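Local coordinates for protein UDP-N-acetylglucosamine 3-dehydrogenase (Acidithiobacillus ferrooxidans, PDB 7BVJ) that oxidises the 3-position of the glucosamine in UDP-N-acetylglucosamine to a ketone with NAD(+), a step in making the diamino sugar of lipid A, at residues A219-Y230 and D234-R245. Numbering follows the deposited sequence. Where two conformers were deposited one is given.
With F8U ((2R,3R)-2,3-bis(oxidanyl)butane-1,4-disulfonic acid), chain F.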
loop_
_atom_site.group_PDB
_atom_site.type_symbol
_atom_site.label_atom_id
_atom_site.label_comp_id
_atom_site.label_asym_id
_atom_site.label_seq_id
_atom_site.Cartn_x
_atom_site.Cartn_y
_atom_site.Cartn_z
ATOM N N ALA A 219 -4.585 -4.278 -15.619
ATOM C CA ALA A 219 -3.767 -3.170 -16.105
ATOM C C ALA A 219 -3.344 -2.327 -14.912
ATOM O O ALA A 219 -4.197 -1.850 -14.160
ATOM C CB ALA A 219 -4.529 -2.325 -17.122
ATOM N N ARG A 220 -2.034 -2.162 -14.730
ATOM C CA ARG A 220 -1.454 -1.427 -13.605
ATOM C C ARG A 220 -0.367 -0.535 -14.190
ATOM O O ARG A 220 0.783 -0.972 -14.327
ATOM C CB ARG A 220 -0.878 -2.379 -12.556
ATOM C CG ARG A 220 -1.830 -2.810 -11.482
ATOM C CD ARG A 220 -1.106 -3.624 -10.445
ATOM N NE ARG A 220 -1.740 -4.917 -10.237
ATOM C CZ ARG A 220 -1.294 -5.845 -9.391
ATOM N NH1 ARG A 220 -0.192 -5.621 -8.675
ATOM N NH2 ARG A 220 -1.948 -6.999 -9.263
ATOM N N ARG A 221 -0.734 0.701 -14.533
ATOM C CA ARG A 221 0.171 1.596 -15.235
ATOM C C ARG A 221 0.136 2.985 -14.613
ATOM O O ARG A 221 -0.851 3.377 -13.976
ATOM C CB ARG A 221 -0.179 1.635 -16.722
ATOM C CG ARG A 221 0.010 0.267 -17.401
ATOM C CD ARG A 221 -0.106 0.334 -18.915
ATOM N NE ARG A 221 -1.255 1.121 -19.355
ATOM C CZ ARG A 221 -2.391 0.606 -19.817
ATOM N NH1 ARG A 221 -2.546 -0.712 -19.901
ATOM N NH2 ARG A 221 -3.377 1.414 -20.193
ATOM N N MET A 222 1.247 3.711 -14.772
ATOM C CA MET A 222 1.346 5.102 -14.330
ATOM C C MET A 222 2.268 5.869 -15.262
ATOM O O MET A 222 3.437 5.504 -15.433
ATOM C CB MET A 222 1.863 5.224 -12.894
ATOM C CG MET A 222 1.933 6.685 -12.397
ATOM S SD MET A 222 2.501 6.845 -10.683
ATOM C CE MET A 222 0.991 6.480 -9.815
ATOM N N ARG A 223 1.755 6.942 -15.843
ATOM C CA ARG A 223 2.569 7.900 -16.560
ATOM C C ARG A 223 2.786 9.127 -15.675
ATOM O O ARG A 223 1.888 9.553 -14.937
ATOM C CB ARG A 223 1.910 8.259 -17.895
ATOM C CG ARG A 223 1.969 7.081 -18.872
ATOM C CD ARG A 223 1.062 7.245 -20.090
ATOM N NE ARG A 223 -0.357 7.354 -19.737
ATOM C CZ ARG A 223 -1.151 6.328 -19.424
ATOM N NH1 ARG A 223 -0.696 5.078 -19.407
ATOM N NH2 ARG A 223 -2.411 6.556 -19.120
ATOM N N ILE A 224 4.011 9.646 -15.701
ATOM C CA ILE A 224 4.457 10.698 -14.802
ATOM C C ILE A 224 5.161 11.765 -15.631
ATOM O O ILE A 224 6.040 11.447 -16.442
ATOM C CB ILE A 224 5.389 10.138 -13.717
ATOM C CG1 ILE A 224 4.778 8.879 -13.072
ATOM C CG2 ILE A 224 5.703 11.197 -12.708
ATOM C CD1 ILE A 224 5.614 8.303 -11.952
ATOM N N PHE A 225 4.776 13.023 -15.434
ATOM C CA PHE A 225 5.270 14.147 -16.218
ATOM C C PHE A 225 5.949 15.154 -15.300
ATOM O O PHE A 225 5.315 15.708 -14.386
ATOM C CB PHE A 225 4.133 14.832 -16.987
ATOM C CG PHE A 225 3.399 13.935 -17.951
ATOM C CD1 PHE A 225 3.636 14.020 -19.318
ATOM C CD2 PHE A 225 2.445 13.025 -17.495
ATOM C CE1 PHE A 225 2.947 13.191 -20.205
ATOM C CE2 PHE A 225 1.759 12.202 -18.379
ATOM C CZ PHE A 225 2.014 12.287 -19.732
ATOM N N TRP A 226 7.235 15.387 -15.555
ATOM C CA TRP A 226 7.987 16.519 -15.042
ATOM C C TRP A 226 8.151 17.528 -16.168
ATOM O O TRP A 226 7.766 17.286 -17.313
ATOM C CB TRP A 226 9.359 16.090 -14.511
ATOM C CG TRP A 226 9.341 15.156 -13.333
ATOM C CD1 TRP A 226 9.472 15.497 -12.015
ATOM C CD2 TRP A 226 9.219 13.730 -13.366
ATOM N NE1 TRP A 226 9.420 14.378 -11.230
ATOM C CE2 TRP A 226 9.271 13.277 -12.033
ATOM C CE3 TRP A 226 9.054 12.792 -14.393
ATOM C CZ2 TRP A 226 9.173 11.925 -11.697
ATOM C CZ3 TRP A 226 8.964 11.465 -14.066
ATOM C CH2 TRP A 226 9.035 11.032 -12.723
ATOM N N GLN A 227 8.755 18.672 -15.839
ATOM C CA GLN A 227 8.977 19.707 -16.845
ATOM C C GLN A 227 9.897 19.243 -17.968
ATOM O O GLN A 227 9.825 19.778 -19.079
ATOM C CB GLN A 227 9.562 20.948 -16.175
ATOM C CG GLN A 227 9.349 22.224 -16.940
ATOM C CD GLN A 227 9.032 23.381 -16.024
ATOM O OE1 GLN A 227 8.703 23.187 -14.848
ATOM N NE2 GLN A 227 9.120 24.596 -16.554
ATOM N N ASP A 228 10.760 18.261 -17.718
ATOM C CA ASP A 228 11.715 17.848 -18.735
ATOM C C ASP A 228 11.783 16.342 -18.927
ATOM O O ASP A 228 12.696 15.869 -19.614
ATOM C CB ASP A 228 13.110 18.381 -18.400
ATOM C CG ASP A 228 13.201 19.878 -18.550
ATOM O OD1 ASP A 228 12.845 20.385 -19.643
ATOM O OD2 ASP A 228 13.615 20.543 -17.570
ATOM N N ARG A 229 10.844 15.578 -18.361
ATOM C CA ARG A 229 10.909 14.123 -18.423
ATOM C C ARG A 229 9.510 13.539 -18.503
ATOM O O ARG A 229 8.531 14.154 -18.072
ATOM C CB ARG A 229 11.616 13.516 -17.206
ATOM C CG ARG A 229 13.103 13.423 -17.343
ATOM C CD ARG A 229 13.806 13.505 -16.008
ATOM N NE ARG A 229 14.999 14.355 -16.094
ATOM C CZ ARG A 229 16.068 14.093 -16.850
ATOM N NH1 ARG A 229 16.121 12.995 -17.602
ATOM N NH2 ARG A 229 17.093 14.940 -16.861
ATOM N N TYR A 230 9.440 12.325 -19.039
ATOM C CA TYR A 230 8.213 11.540 -19.019
ATOM C C TYR A 230 8.556 10.113 -18.624
ATOM O O TYR A 230 9.336 9.453 -19.310
ATOM C CB TYR A 230 7.531 11.602 -20.383
ATOM C CG TYR A 230 6.568 10.491 -20.750
ATOM C CD1 TYR A 230 6.993 9.404 -21.505
ATOM C CD2 TYR A 230 5.222 10.569 -20.414
ATOM C CE1 TYR A 230 6.116 8.401 -21.882
ATOM C CE2 TYR A 230 4.330 9.571 -20.789
ATOM C CZ TYR A 230 4.782 8.489 -21.527
ATOM O OH TYR A 230 3.910 7.494 -21.910
ATOM N N ASP A 234 4.917 0.323 -16.187
ATOM C CA ASP A 234 4.034 -0.839 -16.182
ATOM C C ASP A 234 4.378 -1.632 -14.927
ATOM O O ASP A 234 5.369 -2.375 -14.898
ATOM C CB ASP A 234 4.222 -1.685 -17.431
ATOM C CG ASP A 234 3.122 -2.722 -17.614
ATOM O OD1 ASP A 234 2.510 -3.222 -16.617
ATOM O OD2 ASP A 234 2.883 -3.045 -18.793
ATOM N N PHE A 235 3.570 -1.430 -13.884
ATOM C CA PHE A 235 3.762 -2.122 -12.618
ATOM C C PHE A 235 3.651 -3.633 -12.791
ATOM O O PHE A 235 4.443 -4.393 -12.218
ATOM C CB PHE A 235 2.726 -1.633 -11.603
ATOM C CG PHE A 235 3.018 -0.266 -11.043
ATOM C CD1 PHE A 235 2.187 0.809 -11.326
ATOM C CD2 PHE A 235 4.114 -0.061 -10.222
ATOM C CE1 PHE A 235 2.453 2.081 -10.809
ATOM C CE2 PHE A 235 4.396 1.202 -9.696
ATOM C CZ PHE A 235 3.561 2.275 -9.988
ATOM N N LEU A 236 2.671 -4.083 -13.577
ATOM C CA LEU A 236 2.434 -5.514 -13.736
ATOM C C LEU A 236 3.619 -6.191 -14.405
ATOM O O LEU A 236 4.165 -7.175 -13.890
ATOM C CB LEU A 236 1.157 -5.742 -14.549
ATOM C CG LEU A 236 0.148 -6.720 -13.964
ATOM C CD1 LEU A 236 -0.054 -6.446 -12.481
ATOM C CD2 LEU A 236 -1.163 -6.606 -14.719
ATOM N N ASN A 237 4.043 -5.660 -15.549
ATOM C CA ASN A 237 5.135 -6.246 -16.306
ATOM C C ASN A 237 6.503 -5.783 -15.833
ATOM O O ASN A 237 7.509 -6.237 -16.381
ATOM C CB ASN A 237 4.930 -5.949 -17.789
ATOM C CG ASN A 237 3.624 -6.537 -18.308
ATOM O OD1 ASN A 237 3.078 -7.465 -17.711
ATOM N ND2 ASN A 237 3.114 -5.995 -19.405
ATOM N N ASN A 238 6.550 -4.920 -14.814
ATOM C CA ASN A 238 7.783 -4.444 -14.183
ATOM C C ASN A 238 8.712 -3.747 -15.184
ATOM O O ASN A 238 9.920 -4.010 -15.228
ATOM C CB ASN A 238 8.505 -5.592 -13.461
ATOM C CG ASN A 238 9.470 -5.101 -12.378
ATOM O OD1 ASN A 238 9.088 -4.355 -11.474
ATOM N ND2 ASN A 238 10.725 -5.529 -12.466
ATOM N N THR A 239 8.146 -2.824 -15.975
ATOM C CA THR A 239 8.942 -2.063 -16.935
ATOM C C THR A 239 8.843 -0.566 -16.684
ATOM O O THR A 239 7.809 -0.059 -16.246
ATOM C CB THR A 239 8.522 -2.342 -18.389
ATOM O OG1 THR A 239 7.174 -1.909 -18.598
ATOM C CG2 THR A 239 8.641 -3.832 -18.717
ATOM N N LEU A 240 9.930 0.147 -17.005
ATOM C CA LEU A 240 9.998 1.592 -16.820
ATOM C C LEU A 240 10.687 2.242 -18.014
ATOM O O LEU A 240 11.754 1.794 -18.444
ATOM C CB LEU A 240 10.731 1.943 -15.516
ATOM C CG LEU A 240 11.323 3.348 -15.359
ATOM C CD1 LEU A 240 10.237 4.402 -15.316
ATOM C CD2 LEU A 240 12.147 3.408 -14.106
ATOM N N HIS A 241 10.074 3.296 -18.550
ATOM C CA HIS A 241 10.623 4.040 -19.679
ATOM C C HIS A 241 10.650 5.520 -19.345
ATOM O O HIS A 241 9.655 6.059 -18.859
ATOM C CB HIS A 241 9.806 3.815 -20.949
ATOM C CG HIS A 241 10.045 2.484 -21.573
ATOM N ND1 HIS A 241 10.970 2.291 -22.576
ATOM C CD2 HIS A 241 9.517 1.267 -21.305
ATOM C CE1 HIS A 241 10.978 1.014 -22.920
ATOM N NE2 HIS A 241 10.114 0.369 -22.158
ATOM N N ILE A 242 11.775 6.171 -19.620
ATOM C CA ILE A 242 11.968 7.584 -19.316
ATOM C C ILE A 242 12.347 8.295 -20.601
ATOM O O ILE A 242 13.340 7.939 -21.244
ATOM C CB ILE A 242 13.041 7.794 -18.240
ATOM C CG1 ILE A 242 12.667 7.025 -16.978
ATOM C CG2 ILE A 242 13.230 9.271 -17.936
ATOM C CD1 ILE A 242 13.747 7.056 -15.907
ATOM N N TYR A 243 11.562 9.294 -20.978
ATOM C CA TYR A 243 11.819 10.077 -22.174
ATOM C C TYR A 243 12.361 11.432 -21.751
ATOM O O TYR A 243 11.806 12.068 -20.845
ATOM C CB TYR A 243 10.556 10.261 -23.027
ATOM C CG TYR A 243 9.890 8.993 -23.554
ATOM C CD1 TYR A 243 10.238 7.731 -23.068
ATOM C CD2 TYR A 243 8.897 9.061 -24.531
ATOM C CE1 TYR A 243 9.622 6.577 -23.534
ATOM C CE2 TYR A 243 8.276 7.906 -25.012
ATOM C CZ TYR A 243 8.648 6.666 -24.509
ATOM O OH TYR A 243 8.055 5.505 -24.965
ATOM N N HIS A 244 13.422 11.863 -22.422
ATOM C CA HIS A 244 13.923 13.248 -22.239
ATOM C C HIS A 244 14.191 13.831 -23.625
ATOM O O HIS A 244 14.440 13.066 -24.534
ATOM C CB HIS A 244 15.117 13.341 -21.290
ATOM C CG HIS A 244 15.989 12.143 -21.315
ATOM N ND1 HIS A 244 16.140 11.330 -20.217
ATOM C CD2 HIS A 244 16.745 11.619 -22.298
ATOM C CE1 HIS A 244 16.932 10.334 -20.529
ATOM N NE2 HIS A 244 17.328 10.499 -21.799
ATOM N N ARG A 245 14.288 15.147 -23.721
ATOM C CA ARG A 245 14.524 15.783 -25.021
ATOM C C ARG A 245 15.929 15.445 -25.532
ATOM O O ARG A 245 16.930 15.765 -24.880
ATOM C CB ARG A 245 14.312 17.294 -24.916
ATOM C CG ARG A 245 12.955 17.657 -24.314
ATOM C CD ARG A 245 12.651 19.154 -24.365
ATOM N NE ARG A 245 12.283 19.678 -23.046
ATOM C CZ ARG A 245 11.111 20.244 -22.754
ATOM N NH1 ARG A 245 10.875 20.697 -21.527
ATOM N NH2 ARG A 245 10.178 20.365 -23.691
HETATM C C01 F8U F . -1.093 6.620 -23.250
HETATM C C02 F8U F . -0.773 5.418 -24.148
HETATM C C03 F8U F . 0.523 4.641 -23.919
HETATM C C04 F8U F . 1.652 5.354 -23.198
HETATM O O06 F8U F . 3.348 3.232 -24.005
HETATM O O07 F8U F . 4.389 5.127 -23.255
HETATM O O08 F8U F . 3.126 3.637 -21.759
HETATM O O09 F8U F . 1.010 4.293 -25.162
HETATM O O10 F8U F . -1.760 4.461 -23.962
HETATM O O12 F8U F . -0.987 9.126 -24.528
HETATM O O13 F8U F . 0.191 9.019 -22.587
HETATM O O14 F8U F . 1.031 7.663 -24.460
HETATM S S05 F8U F . 3.159 4.332 -23.027
HETATM S S11 F8U F . -0.198 8.137 -23.740
HETATM O O HOH W 1 -0.241 -3.350 -16.875
HETATM O O HOH W 2 14.713 16.837 -21.599
#
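Tyr230 and Tyr243 face each other as a hydrogen-bonded pair of the antiparallel hairpin formed by strands 229-234 and 239-245: Tyr243 N gives to Tyr230 O at 2.8 Å, and Tyr230 N returns a bond to Tyr243 O. Their side chains run side by side on one face of the sheet, in an edge-to-face stack with planes 65° apart. The CD1–CE1 edge of Tyr230 rests on the ring face of Tyr243, CD1 lying 3.6 Å from Tyr243 CG. With CG anti to the backbone N (chi1 158°), Tyr230 lies so that its OH donates to sulfonate O07 of the bound F8U at 2.8 Å; Ser232 also holds this ligand. An alanine in place of Tyr243 would probably leave the Tyr230 ring without its flanking face and freer to turn, blurring the aim of its hydroxyl. The hairpin belongs to the large mixed sheet of the C-terminal domain of this Gfo/Idh/MocA enzyme, where strand 229-234 separates 219-225 from 239-245. Beyond Tyr230, the Arg245 guanidinium meets Asp228 in a salt bridge, NH1 to OD1 2.7 Å, nearly straight and in the guanidinium plane. At the far end Phe235 N bonds Arg220 O at 2.9 Å, Leu236 CD1 sits over a face of the Arg220 guanidinium, 3.2 Å from NE, and Phe235 CE1 touches Met222 CB. Asp234 OD1 accepts from Asn237 N in an Asx motif and, through a water, reaches Arg220 N.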